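Local coordinates for small nuclear ribonucleoprotein homolog (Pyrobaculum aerophilum, PDB 1M5Q), which probably binds RNA, as Sm-like proteins generally do, and forms a toroidal 14-mer whose subunits each carry an extra C-terminal domain, at residues D31-I36 and I54-I59; E21-V26 and A39-K44; E73-A78 and N93-G98; E66-M71 and S104-E109; Q14-N19 and I59-S64. All blocks are in the same frame, centred on the assembly; numbering follows the deposited sequence.

Overall arrangement
Interactions 1, 2 and 5 belong to the N-terminal Sm fold, a five-stranded antiparallel sheet ordered 48-54, 36-42, 22-30, 12-17, 59-64. Interaction 5 joins the first strand to the last, and interactions 1 and 2 are nested within the loop it closes; its centre lies about 10 Å from each. Interactions 1 and 5 share Ile59, while Tyr23 of interaction 2 pairs with Val15 of interaction 5. Interaction 4 follows along the chain, docking the connecting segment 66-71 against the C-terminal sheet, with interaction 3 nested inside it and centred about 10 Å away. Interactions 1 and 3 are about 39 Å apart between centres, reflecting two separate packing units in an augmented Sm subunit.

Interaction 1 (D31-I36 and I54-I59); sequences DNQLNI and IMYRYI
The ring of Tyr56 packs against the turn at Gln33 to Asn35, while Ile36 and Ile54 continue the contact as an antiparallel, hydrogen-bonded strand pair. With its CG wedged between the backbone N and the carbonyl carbon (chi1 78°), Tyr56 brings CB within 3.0 Å of Gln33 O, and its ring edge meets Asn35 OD1. That same oxygen accepts the backbone N of Tyr56 at 2.9 Å, a fairly straight bond (161°). Asn35 suits this place because its amide faces two ways: ND2 donates to Asp31 OD2 at 2.9 Å, on the carboxylate's syn lone pair, so the type I turn from Asp31 to Leu34 is tied to the start of the 3-10 turn. An alanine in place of Asn35 would probably leave both the Tyr56 N-H and Asp31 OD2 without these partners, the first turn being less firmly tied to the 3-10 turn. On the apolar side, Ile36 CG1 meets Ile59 CD1 at 3.5 Å, the two chains crossing at about a right angle. Leu34 and Ile36 also rest on Leu5 of helix 2-6, and Ile54 reaches Val15 and Leu17 of strand 12-17, so the loops lie between helix and sheet.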
# COMPACT_ATOMS: atom_id res chain seq x y z
N ASP H 31 7.27 5.56 -17.64
CA ASP H 31 6.05 4.74 -17.71
C ASP H 31 4.92 5.32 -16.83
O ASP H 31 5.10 6.35 -16.17
CB ASP H 31 6.34 3.27 -17.36
CG ASP H 31 6.81 3.07 -15.92
OD1 ASP H 31 6.68 3.98 -15.08
OD2 ASP H 31 7.32 1.93 -15.62
N ASN H 32 3.78 4.64 -16.79
CA ASN H 32 2.66 5.14 -16.01
C ASN H 32 2.94 5.29 -14.53
O ASN H 32 2.34 6.12 -13.87
CB ASN H 32 1.43 4.25 -16.17
CG ASN H 32 0.82 4.34 -17.55
OD1 ASN H 32 1.16 5.23 -18.37
ND2 ASN H 32 -0.10 3.44 -17.80
N GLN H 33 3.84 4.47 -14.02
CA GLN H 33 4.17 4.53 -12.60
C GLN H 33 5.27 5.54 -12.34
O GLN H 33 5.75 5.66 -11.22
CB GLN H 33 4.59 3.13 -12.10
CG GLN H 33 3.42 2.15 -12.10
CD GLN H 33 3.82 0.75 -11.73
OE1 GLN H 33 4.52 0.09 -12.49
NE2 GLN H 33 3.38 0.29 -10.56
N LEU H 34 5.66 6.26 -13.38
CA LEU H 34 6.72 7.25 -13.29
C LEU H 34 8.11 6.68 -12.93
O LEU H 34 8.88 7.33 -12.24
CB LEU H 34 6.36 8.40 -12.31
CG LEU H 34 5.54 9.64 -12.71
CD1 LEU H 34 5.73 9.99 -14.18
CD2 LEU H 34 4.11 9.47 -12.38
N ASN H 35 8.37 5.43 -13.34
CA ASN H 35 9.73 4.91 -13.28
C ASN H 35 10.33 5.72 -14.43
O ASN H 35 9.64 6.06 -15.40
CB ASN H 35 9.82 3.42 -13.67
CG ASN H 35 9.32 2.51 -12.56
OD1 ASN H 35 9.70 2.65 -11.36
ND2 ASN H 35 8.44 1.62 -12.92
N ILE H 36 11.61 5.96 -14.37
CA ILE H 36 12.25 6.79 -15.39
C ILE H 36 13.53 6.13 -15.86
O ILE H 36 14.25 5.59 -15.04
CB ILE H 36 12.74 8.13 -14.77
CG1 ILE H 36 11.54 8.91 -14.17
CG2 ILE H 36 13.58 8.93 -15.85
CD1 ILE H 36 10.64 9.40 -15.24
N ILE H 54 15.69 4.32 -13.05
CA ILE H 54 15.32 4.84 -11.74
C ILE H 54 13.92 4.39 -11.23
O ILE H 54 12.89 4.68 -11.87
CB ILE H 54 15.37 6.37 -11.83
CG1 ILE H 54 16.74 6.79 -12.38
CG2 ILE H 54 15.03 7.00 -10.52
CD1 ILE H 54 16.78 8.28 -12.61
N MSE H 55 13.90 3.73 -10.07
CA MSE H 55 12.65 3.22 -9.44
C MSE H 55 11.82 4.41 -8.94
O MSE H 55 12.32 5.27 -8.21
CB MSE H 55 13.01 2.26 -8.29
CG MSE H 55 14.00 1.15 -8.73
SE MSE H 55 13.09 -0.27 -9.71
CE MSE H 55 12.50 -1.26 -8.07
N TYR H 56 10.55 4.46 -9.32
CA TYR H 56 9.68 5.60 -8.97
C TYR H 56 9.61 5.91 -7.48
O TYR H 56 9.62 7.09 -7.07
CB TYR H 56 8.28 5.41 -9.59
CG TYR H 56 7.40 4.44 -8.85
CD1 TYR H 56 6.74 4.84 -7.68
CD2 TYR H 56 7.29 3.11 -9.26
CE1 TYR H 56 5.97 3.95 -6.94
CE2 TYR H 56 6.52 2.17 -8.52
CZ TYR H 56 5.87 2.62 -7.36
OH TYR H 56 5.07 1.80 -6.63
N ARG H 57 9.62 4.86 -6.66
CA ARG H 57 9.51 5.07 -5.22
C ARG H 57 10.57 6.01 -4.60
O ARG H 57 10.34 6.59 -3.52
CB ARG H 57 9.57 3.73 -4.49
CG ARG H 57 8.22 3.08 -4.26
CD ARG H 57 8.39 1.64 -3.69
NE ARG H 57 8.60 0.74 -4.83
CZ ARG H 57 7.63 0.04 -5.40
NH1 ARG H 57 6.40 0.11 -4.92
NH2 ARG H 57 7.89 -0.70 -6.48
N TYR H 58 11.73 6.13 -5.26
CA TYR H 58 12.82 6.97 -4.74
C TYR H 58 12.99 8.34 -5.39
O TYR H 58 13.93 9.10 -5.02
CB TYR H 58 14.14 6.17 -4.82
CG TYR H 58 14.17 5.08 -3.76
CD1 TYR H 58 13.78 3.77 -4.05
CD2 TYR H 58 14.48 5.39 -2.43
CE1 TYR H 58 13.71 2.79 -3.06
CE2 TYR H 58 14.43 4.41 -1.40
CZ TYR H 58 14.04 3.11 -1.74
OH TYR H 58 13.99 2.14 -0.78
N ILE H 59 12.09 8.67 -6.32
CA ILE H 59 12.16 9.95 -7.03
C ILE H 59 11.42 11.02 -6.27
O ILE H 59 10.20 10.89 -6.02
CB ILE H 59 11.56 9.86 -8.46
CG1 ILE H 59 12.30 8.80 -9.27
CG2 ILE H 59 11.71 11.22 -9.16
CD1 ILE H 59 11.75 8.49 -10.68

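Interaction 2 (E21-V26 and A39-K44); sequences EVYKGV and ANASNK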
# COMPACT_ATOMS: atom_id res chain seq x y z
N GLU H 21 21.08 11.40 -4.10
CA GLU H 21 21.75 11.58 -5.40
C GLU H 21 20.91 12.39 -6.35
O GLU H 21 19.67 12.49 -6.20
CB GLU H 21 22.06 10.27 -6.07
CG GLU H 21 22.98 9.31 -5.31
CD GLU H 21 23.22 8.03 -6.14
OE1 GLU H 21 24.14 7.98 -6.98
OE2 GLU H 21 22.46 7.06 -5.96
N VAL H 22 21.58 12.99 -7.32
CA VAL H 22 20.94 13.79 -8.35
C VAL H 22 21.47 13.34 -9.71
O VAL H 22 22.69 13.44 -9.94
CB VAL H 22 21.24 15.31 -8.13
CG1 VAL H 22 20.64 16.10 -9.30
CG2 VAL H 22 20.64 15.80 -6.78
N TYR H 23 20.64 12.80 -10.60
CA TYR H 23 21.15 12.40 -11.93
C TYR H 23 20.64 13.31 -13.02
O TYR H 23 19.45 13.62 -13.09
CB TYR H 23 20.76 10.95 -12.33
CG TYR H 23 21.54 9.87 -11.62
CD1 TYR H 23 22.69 9.32 -12.19
CD2 TYR H 23 21.26 9.55 -10.30
CE1 TYR H 23 23.53 8.50 -11.46
CE2 TYR H 23 22.09 8.74 -9.55
CZ TYR H 23 23.24 8.23 -10.13
OH TYR H 23 24.14 7.55 -9.35
N LYS H 24 21.51 13.70 -13.92
CA LYS H 24 21.10 14.59 -14.98
C LYS H 24 21.36 13.85 -16.29
O LYS H 24 22.42 13.27 -16.48
CB LYS H 24 21.95 15.87 -14.89
CG LYS H 24 21.56 16.94 -15.89
CD LYS H 24 22.36 18.27 -15.71
CE LYS H 24 21.69 19.44 -16.47
NZ LYS H 24 22.56 20.70 -16.69
N GLY H 25 20.40 13.83 -17.21
CA GLY H 25 20.67 13.13 -18.46
C GLY H 25 19.50 13.29 -19.40
O GLY H 25 18.58 14.02 -19.09
N VAL H 26 19.53 12.60 -20.52
CA VAL H 26 18.48 12.67 -21.49
C VAL H 26 17.33 11.75 -21.05
O VAL H 26 17.54 10.59 -20.67
CB VAL H 26 18.99 12.25 -22.93
CG1 VAL H 26 17.82 12.25 -23.90
CG2 VAL H 26 20.04 13.29 -23.44
N ALA H 39 19.31 8.50 -20.29
CA ALA H 39 20.41 8.12 -21.21
C ALA H 39 21.59 9.04 -20.96
O ALA H 39 21.40 10.26 -20.72
CB ALA H 39 19.99 8.27 -22.66
N ASN H 40 22.78 8.45 -20.98
CA ASN H 40 24.03 9.21 -20.78
C ASN H 40 23.87 10.21 -19.66
O ASN H 40 23.95 11.43 -19.84
CB ASN H 40 24.39 9.91 -22.09
CG ASN H 40 24.74 8.88 -23.20
OD1 ASN H 40 25.60 8.04 -22.98
ND2 ASN H 40 24.06 8.94 -24.35
N ALA H 41 23.64 9.66 -18.49
CA ALA H 41 23.37 10.44 -17.30
C ALA H 41 24.59 10.46 -16.38
O ALA H 41 25.43 9.58 -16.42
CB ALA H 41 22.17 9.83 -16.55
N SER H 42 24.70 11.51 -15.58
CA SER H 42 25.79 11.55 -14.64
C SER H 42 25.24 12.08 -13.31
O SER H 42 24.26 12.84 -13.29
CB SER H 42 26.90 12.41 -15.20
OG SER H 42 26.44 13.71 -15.37
N ASN H 43 25.86 11.67 -12.20
CA ASN H 43 25.46 12.10 -10.86
C ASN H 43 26.37 13.26 -10.44
O ASN H 43 27.19 13.71 -11.25
CB ASN H 43 25.60 10.93 -9.90
CG ASN H 43 26.97 10.26 -9.98
OD1 ASN H 43 27.96 10.91 -10.28
ND2 ASN H 43 27.02 8.98 -9.70
N LYS H 44 26.30 13.72 -9.20
CA LYS H 44 27.13 14.89 -8.84
C LYS H 44 28.59 14.50 -8.66
O LYS H 44 29.45 15.34 -8.76
CB LYS H 44 26.65 15.61 -7.57
CG LYS H 44 25.28 16.30 -7.68
CD LYS H 44 25.31 17.58 -8.45
CE LYS H 44 23.92 18.22 -8.46
NZ LYS H 44 23.83 19.61 -9.06
O HOH W 1 24.51 12.93 -7.08
O HOH W 2 23.69 15.54 -11.46
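Asn43 lies alongside the ring of Tyr23, both side chains pointing the same way. Its CB sits over one ring face, 3.9 Å from the centroid and displaced toward the rim, in a CH-pi contact. Its CG occupies the position between backbone N and carbonyl carbon (chi1 52°), which turns the amide toward the phenol end of the ring, and there ND2 donates to Tyr23 OH at 3.2 Å, with the oxygen close to the amide plane. At the next strand pair, Lys24 and Ser42 exchange two backbone hydrogen bonds, Lys24 N to Ser42 O being 2.9 Å; Val26 and Ala39 do the same, and the one-residue shift between the pairs is a beta bulge. Gly25 suits this point because a beta carbon here would run into Ala41 CB and Ala39 O. Beyond the bulge the small Ala39 lets Val26 CB approach its CB to 4.1 Å. At the other end, water 1 accepts from both Val22 N and Lys44 N, joining the strands where direct pairing stops. Further out, Glu47 also takes a hydrogen bond from Asn43 ND2, and His61 of a neighbouring subunit meets the Tyr23 ring edge-to-face. Tyr23 OH and Glu21 OE1 stand 2.4 Å apart, too short to be trusted in detail. Asn43 thus joins an apolar contact, CB on the ring, to a polar one, its neutral amide N-H groups serving the phenol oxygen and Glu47, which probably fixes the amide's rotation.

Interaction 3 (E73-A78 and N93-G98); sequences EFAKQA and NVVLIG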
# COMPACT_ATOMS: atom_id res chain seq x y z
N GLU H 73 16.20 38.13 -27.84
CA GLU H 73 17.25 37.68 -28.74
C GLU H 73 16.58 36.99 -29.95
O GLU H 73 17.01 37.17 -31.09
CB GLU H 73 18.17 36.72 -28.02
CG GLU H 73 19.27 36.16 -28.91
CD GLU H 73 20.26 37.26 -29.37
OE1 GLU H 73 20.68 38.10 -28.53
OE2 GLU H 73 20.62 37.27 -30.55
N PHE H 74 15.53 36.20 -29.73
CA PHE H 74 14.83 35.58 -30.83
C PHE H 74 14.34 36.65 -31.83
O PHE H 74 14.40 36.46 -33.04
CB PHE H 74 13.59 34.78 -30.34
CG PHE H 74 12.81 34.07 -31.48
CD1 PHE H 74 13.16 32.80 -31.88
CD2 PHE H 74 11.75 34.70 -32.13
CE1 PHE H 74 12.47 32.13 -32.93
CE2 PHE H 74 11.05 34.04 -33.17
CZ PHE H 74 11.43 32.74 -33.57
N ALA H 75 13.78 37.73 -31.31
CA ALA H 75 13.25 38.80 -32.14
C ALA H 75 14.43 39.41 -32.95
O ALA H 75 14.33 39.63 -34.17
CB ALA H 75 12.59 39.83 -31.28
N LYS H 76 15.55 39.64 -32.27
CA LYS H 76 16.72 40.18 -32.92
C LYS H 76 17.11 39.30 -34.11
O LYS H 76 17.29 39.77 -35.22
CB LYS H 76 17.88 40.25 -31.92
CG LYS H 76 19.19 40.84 -32.47
CD LYS H 76 20.24 40.99 -31.35
CE LYS H 76 21.55 41.59 -31.87
NZ LYS H 76 22.53 41.79 -30.76
N GLN H 77 17.22 38.01 -33.89
CA GLN H 77 17.62 37.14 -34.98
C GLN H 77 16.52 36.99 -36.03
O GLN H 77 16.79 36.82 -37.22
CB GLN H 77 18.05 35.79 -34.40
CG GLN H 77 19.37 35.86 -33.63
CD GLN H 77 19.93 34.48 -33.30
OE1 GLN H 77 19.65 33.49 -34.00
NE2 GLN H 77 20.74 34.40 -32.24
N ALA H 78 15.26 37.05 -35.60
CA ALA H 78 14.22 36.94 -36.60
C ALA H 78 14.21 38.18 -37.53
O ALA H 78 13.75 38.10 -38.66
CB ALA H 78 12.87 36.79 -35.93
N ASN H 93 5.81 39.01 -23.56
CA ASN H 93 7.10 38.42 -23.91
C ASN H 93 6.94 37.53 -25.13
O ASN H 93 7.50 36.44 -25.18
CB ASN H 93 7.63 37.58 -22.73
CG ASN H 93 9.06 37.06 -22.96
OD1 ASN H 93 9.92 37.79 -23.45
ND2 ASN H 93 9.31 35.78 -22.57
N VAL H 94 6.18 38.02 -26.10
CA VAL H 94 5.89 37.30 -27.34
C VAL H 94 6.45 38.10 -28.53
O VAL H 94 6.65 39.34 -28.46
CB VAL H 94 4.32 37.13 -27.46
CG1 VAL H 94 3.88 36.74 -28.89
CG2 VAL H 94 3.86 36.05 -26.45
N VAL H 95 6.75 37.38 -29.61
CA VAL H 95 7.29 38.02 -30.80
C VAL H 95 6.31 37.82 -31.95
O VAL H 95 5.91 36.68 -32.23
CB VAL H 95 8.68 37.42 -31.19
CG1 VAL H 95 9.15 37.99 -32.58
CG2 VAL H 95 9.73 37.81 -30.15
N LEU H 96 5.90 38.91 -32.59
CA LEU H 96 4.99 38.81 -33.75
C LEU H 96 5.82 38.96 -35.05
O LEU H 96 6.74 39.78 -35.11
CB LEU H 96 3.90 39.90 -33.69
CG LEU H 96 3.05 39.89 -32.40
CD1 LEU H 96 2.17 41.13 -32.37
CD2 LEU H 96 2.18 38.64 -32.31
N ILE H 97 5.51 38.17 -36.07
CA ILE H 97 6.25 38.22 -37.35
C ILE H 97 5.17 38.41 -38.41
O ILE H 97 4.36 37.50 -38.67
CB ILE H 97 7.05 36.92 -37.57
CG1 ILE H 97 8.08 36.76 -36.42
CG2 ILE H 97 7.75 36.93 -38.93
CD1 ILE H 97 8.87 35.48 -36.44
N GLY H 98 5.12 39.59 -39.01
CA GLY H 98 4.04 39.82 -39.97
C GLY H 98 2.72 39.82 -39.20
O GLY H 98 2.70 40.04 -37.98
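Phe74 and Ile97 cross at about a right angle, the isoleucine's CD1 meeting the ring at its edge, 4.2 Å from Phe74 CE2. The ring reaches the sheet because CG stands opposite the backbone N (chi1 -179°), which swings it off the helix toward strand 94-97. Val95 approaches the same ring obliquely, its CG2 lying 4.2 Å from Phe74 CD2. The other two helix residues in contact are small: Ala75 CB presses on Val95 CG2 at 3.7 Å, and Ala78 CB lies 4.2 Å from Ile97 CD1. Alanines suit these places because a methyl group lets the beta-branched chains of the strand come up close to the helix backbone, while the larger phenylalanine reaches both Val95 and Ile97 with one ring. Val95 and Ile97 point to the helix, as alternate residues of a strand do, whereas Leu96 between them faces the other side of the sheet and packs on Pro113 of a neighbouring subunit. The axes of segment 73-78 and strand 94-97 come within 8.9 Å and run nearly parallel, 16° apart. Around them, Phe74 also touches Leu121 of helix 113-127 and Val103 of strand 101-104, and Ala78 touches Val86 of strand 86-89. All five touching residues are buried and apolar. This is a helix packed on an antiparallel sheet, an alpha+beta arrangement, with helix 71-81 laid on the four strands of the C-terminal domain.

Interaction 4 (E66-M71 and S104-E109); sequences ERRIDM and SEIGVE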
# COMPACT_ATOMS: atom_id res chain seq x y z
N GLU H 66 16.74 22.86 -19.16
CA GLU H 66 16.91 23.81 -20.27
C GLU H 66 16.19 25.12 -19.94
O GLU H 66 15.02 25.17 -19.53
CB GLU H 66 16.36 23.18 -21.59
CG GLU H 66 17.24 21.99 -22.10
CD GLU H 66 16.64 21.19 -23.30
OE1 GLU H 66 15.94 21.79 -24.14
OE2 GLU H 66 16.91 19.96 -23.42
N ARG H 67 16.91 26.21 -20.07
CA ARG H 67 16.31 27.51 -19.81
C ARG H 67 15.42 27.78 -21.03
O ARG H 67 15.68 27.24 -22.08
CB ARG H 67 17.40 28.58 -19.74
CG ARG H 67 17.06 29.69 -18.80
CD ARG H 67 18.04 30.83 -18.96
NE ARG H 67 19.41 30.37 -18.81
CZ ARG H 67 20.47 31.15 -19.02
NH1 ARG H 67 20.29 32.42 -19.38
NH2 ARG H 67 21.70 30.66 -18.87
N ARG H 68 14.40 28.61 -20.88
CA ARG H 68 13.53 28.97 -22.00
C ARG H 68 14.27 29.99 -22.92
O ARG H 68 15.15 30.69 -22.48
CB ARG H 68 12.24 29.64 -21.52
CG ARG H 68 11.17 28.72 -20.88
CD ARG H 68 10.80 27.54 -21.78
NE ARG H 68 9.68 26.77 -21.24
CZ ARG H 68 9.08 25.76 -21.89
NH1 ARG H 68 9.50 25.39 -23.12
NH2 ARG H 68 8.04 25.15 -21.35
N ILE H 69 13.89 30.03 -24.19
CA ILE H 69 14.47 30.96 -25.15
C ILE H 69 14.30 32.45 -24.78
O ILE H 69 13.20 32.89 -24.43
CB ILE H 69 13.81 30.73 -26.55
CG1 ILE H 69 14.35 29.41 -27.14
CG2 ILE H 69 14.12 31.88 -27.51
CD1 ILE H 69 13.55 28.90 -28.37
N ASP H 70 15.39 33.21 -24.89
CA ASP H 70 15.38 34.66 -24.67
C ASP H 70 14.59 35.21 -25.89
O ASP H 70 15.09 35.22 -27.03
CB ASP H 70 16.81 35.20 -24.69
CG ASP H 70 16.87 36.73 -24.53
OD1 ASP H 70 15.84 37.43 -24.65
OD2 ASP H 70 17.99 37.25 -24.29
N MSE H 71 13.37 35.70 -25.67
CA MSE H 71 12.57 36.15 -26.79
C MSE H 71 13.07 37.42 -27.46
O MSE H 71 12.82 37.61 -28.65
CB MSE H 71 11.10 36.32 -26.37
CG MSE H 71 10.48 35.01 -25.93
SE MSE H 71 10.75 33.58 -27.21
CE MSE H 71 9.43 34.14 -28.47
N SER H 104 5.82 32.42 -28.88
CA SER H 104 5.88 32.57 -27.43
C SER H 104 7.08 31.71 -27.03
O SER H 104 7.66 31.04 -27.90
CB SER H 104 4.61 32.01 -26.78
OG SER H 104 4.62 30.58 -26.86
N GLU H 105 7.44 31.69 -25.75
CA GLU H 105 8.58 30.90 -25.33
C GLU H 105 8.33 29.41 -25.45
O GLU H 105 9.25 28.62 -25.30
CB GLU H 105 9.07 31.25 -23.89
CG GLU H 105 8.04 31.18 -22.79
CD GLU H 105 8.62 31.42 -21.37
OE1 GLU H 105 9.55 32.24 -21.19
OE2 GLU H 105 8.11 30.79 -20.40
N ILE H 106 7.11 29.00 -25.78
CA ILE H 106 6.88 27.55 -25.94
C ILE H 106 6.39 27.13 -27.34
O ILE H 106 5.97 25.97 -27.55
CB ILE H 106 5.87 27.00 -24.90
CG1 ILE H 106 4.45 27.48 -25.22
CG2 ILE H 106 6.30 27.43 -23.49
CD1 ILE H 106 3.43 27.07 -24.12
N GLY H 107 6.40 28.04 -28.30
CA GLY H 107 5.99 27.60 -29.62
C GLY H 107 5.63 28.67 -30.61
O GLY H 107 5.56 29.86 -30.29
N VAL H 108 5.37 28.23 -31.83
CA VAL H 108 5.06 29.12 -32.92
C VAL H 108 3.62 28.85 -33.36
O VAL H 108 3.25 27.71 -33.56
CB VAL H 108 6.00 28.82 -34.13
CG1 VAL H 108 5.47 29.47 -35.39
CG2 VAL H 108 7.44 29.28 -33.83
N GLU H 109 2.81 29.89 -33.48
CA GLU H 109 1.47 29.73 -33.99
C GLU H 109 1.51 30.34 -35.39
O GLU H 109 2.18 31.35 -35.62
CB GLU H 109 0.44 30.50 -33.15
CG GLU H 109 -0.04 29.77 -31.91
CD GLU H 109 -1.22 30.48 -31.21
OE1 GLU H 109 -1.15 31.69 -30.87
OE2 GLU H 109 -2.24 29.79 -31.01
O HOH W 3 11.93 28.60 -25.19
O HOH W 4 11.35 33.75 -22.33
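The backbones of Ile69 and Glu105 come closest here, with CA atoms 5.9 Å apart, where the extended connector before helix 71-81 passes the type I turn from Ser104 to Gly107. Two waters bridge them: water 3 accepts from Ile69 N and donates to Glu105 O, while water 4 donates to Ile69 O at 2.9 Å and to Glu105 OE1 at 2.6 Å. Arg68 lays its chain across that of Glu105 at about a right angle, Arg68 CG lying 3.7 Å from Glu105 OE2. A bend at chi2 (-53°) then carries the guanidinium over the methyl of Ile106, whose CG2 stands 3.5 Å above the centre of the plane. Met71, modelled as selenomethionine, bends at chi2 and chi3 so that CE lies 3.6 Å from Ser104 O; its unbranched chain allows those bends. Ser104 OG accepts from Ile106 N, an ST turn that holds the loop in shape. Beyond the segments, Asn50 of a neighbouring subunit takes a weak hydrogen bond from Arg68 NE. A leucine in place of Arg68 would probably uncover Ile106 CG2 and leave Glu105 without its nearby positive charge. Arg68 and Glu105 are not a salt bridge: Glu105 OE2 lies 4.4 Å from Arg68 NE, well out of the guanidinium plane, so no N-H points at it. Their attraction is probably long-range, with water and apolar contact supplying the closer links.

Interaction 5 (Q14-N19 and I59-S64); sequences QVVLSN and IVHIDS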
# COMPACT_ATOMS: atom_id res chain seq x y z
N GLN H 14 16.76 16.54 -14.93
CA GLN H 14 17.51 16.21 -13.73
C GLN H 14 16.53 15.45 -12.81
O GLN H 14 15.37 15.87 -12.64
CB GLN H 14 17.97 17.50 -13.09
CG GLN H 14 18.06 17.53 -11.65
CD GLN H 14 18.66 18.82 -11.16
OE1 GLN H 14 18.04 19.55 -10.35
NE2 GLN H 14 19.87 19.12 -11.63
N VAL H 15 16.97 14.34 -12.21
CA VAL H 15 16.11 13.60 -11.31
C VAL H 15 16.75 13.56 -9.93
O VAL H 15 17.89 13.07 -9.76
CB VAL H 15 15.86 12.12 -11.83
CG1 VAL H 15 14.85 11.44 -10.95
CG2 VAL H 15 15.32 12.13 -13.30
N VAL H 16 16.00 14.03 -8.92
CA VAL H 16 16.48 14.09 -7.54
C VAL H 16 15.94 12.93 -6.74
O VAL H 16 14.72 12.74 -6.64
CB VAL H 16 16.11 15.45 -6.90
CG1 VAL H 16 16.58 15.50 -5.43
CG2 VAL H 16 16.76 16.59 -7.72
N LEU H 17 16.84 12.14 -6.17
CA LEU H 17 16.46 10.96 -5.45
C LEU H 17 16.50 11.11 -3.94
O LEU H 17 17.27 11.91 -3.41
CB LEU H 17 17.34 9.78 -5.91
CG LEU H 17 17.61 9.63 -7.45
CD1 LEU H 17 18.29 8.27 -7.73
CD2 LEU H 17 16.30 9.69 -8.27
N SER H 18 15.67 10.33 -3.24
CA SER H 18 15.61 10.43 -1.79
C SER H 18 16.89 9.97 -1.09
O SER H 18 17.06 10.27 0.10
CB SER H 18 14.39 9.67 -1.20
OG SER H 18 14.40 8.28 -1.51
N ASN H 19 17.79 9.25 -1.78
CA ASN H 19 19.04 8.89 -1.10
C ASN H 19 20.06 10.06 -1.22
O ASN H 19 21.25 9.90 -0.92
CB ASN H 19 19.66 7.61 -1.70
CG ASN H 19 20.19 7.82 -3.12
OD1 ASN H 19 19.85 8.80 -3.80
ND2 ASN H 19 20.98 6.83 -3.59
N ILE H 59 12.09 8.67 -6.32
CA ILE H 59 12.16 9.95 -7.03
C ILE H 59 11.42 11.02 -6.27
O ILE H 59 10.20 10.89 -6.02
CB ILE H 59 11.56 9.86 -8.46
CG1 ILE H 59 12.30 8.80 -9.27
CG2 ILE H 59 11.71 11.22 -9.16
CD1 ILE H 59 11.75 8.49 -10.68
N VAL H 60 12.15 12.09 -5.92
CA VAL H 60 11.54 13.17 -5.17
C VAL H 60 10.93 14.12 -6.15
O VAL H 60 9.80 14.58 -5.97
CB VAL H 60 12.58 13.94 -4.29
CG1 VAL H 60 11.83 14.99 -3.47
CG2 VAL H 60 13.36 12.94 -3.37
N HIS H 61 11.66 14.45 -7.20
CA HIS H 61 11.16 15.30 -8.22
C HIS H 61 12.04 15.22 -9.44
O HIS H 61 13.14 14.70 -9.40
CB HIS H 61 10.99 16.75 -7.73
CG HIS H 61 12.24 17.42 -7.30
ND1 HIS H 61 12.72 17.36 -6.00
CD2 HIS H 61 13.10 18.22 -7.98
CE1 HIS H 61 13.82 18.10 -5.91
NE2 HIS H 61 14.07 18.63 -7.10
N ILE H 62 11.52 15.76 -10.53
CA ILE H 62 12.14 15.81 -11.84
C ILE H 62 12.07 17.29 -12.28
O ILE H 62 11.00 17.92 -12.25
CB ILE H 62 11.32 14.98 -12.86
CG1 ILE H 62 11.07 13.58 -12.30
CG2 ILE H 62 12.01 14.97 -14.23
CD1 ILE H 62 12.17 12.71 -12.43
N ASP H 63 13.21 17.82 -12.72
CA ASP H 63 13.30 19.23 -13.12
C ASP H 63 13.86 19.34 -14.53
O ASP H 63 14.82 18.63 -14.88
CB ASP H 63 14.25 20.01 -12.21
CG ASP H 63 14.21 19.53 -10.78
OD1 ASP H 63 13.08 19.40 -10.27
OD2 ASP H 63 15.26 19.33 -10.13
N SER H 64 13.26 20.22 -15.33
CA SER H 64 13.73 20.48 -16.69
C SER H 64 15.01 21.28 -16.44
O SER H 64 15.12 22.06 -15.50
CB SER H 64 12.76 21.37 -17.43
OG SER H 64 12.73 22.58 -16.70
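Val15 packs side by side with Ile62 on one face of the strand pair, its CG1 and CG2 both 3.3 Å from Ile62 CD1, tighter than usual van der Waals contact. The methyl reaches both branches because Ile62 bends back at chi2 (-79°). On the same face Val15 CG1 also meets Ile59 CG2 at 3.6 Å, and Leu17 CD2 rests near Ile59 CG1; beta-branched residues such as Val15, Ile59 and Ile62 suit the extended strand backbone. On the other face Val16 lies alongside His61, with CB over the imidazole, 3.8 Å from its centroid, a CH-pi contact. Both also pack on Glu21 of a neighbouring subunit. Backbone bonds join Gln14 with Asp63 in both directions, Val16 N with His61 O, and Val60 N with Val16 O at 2.7 Å. Val60 and His61 both face Val16, a classic beta bulge, which shifts the register by one residue. At the polar edge Ser18 OG bonds to Tyr58 OH of that neighbouring subunit. His61, Ile62 and Asp63 also pair with a strand of that subunit, so the sheet runs on across the interface. Such closure of first strand on last, with strand 59-64 extending the sheet between subunits, is characteristic of the Sm fold and its ring.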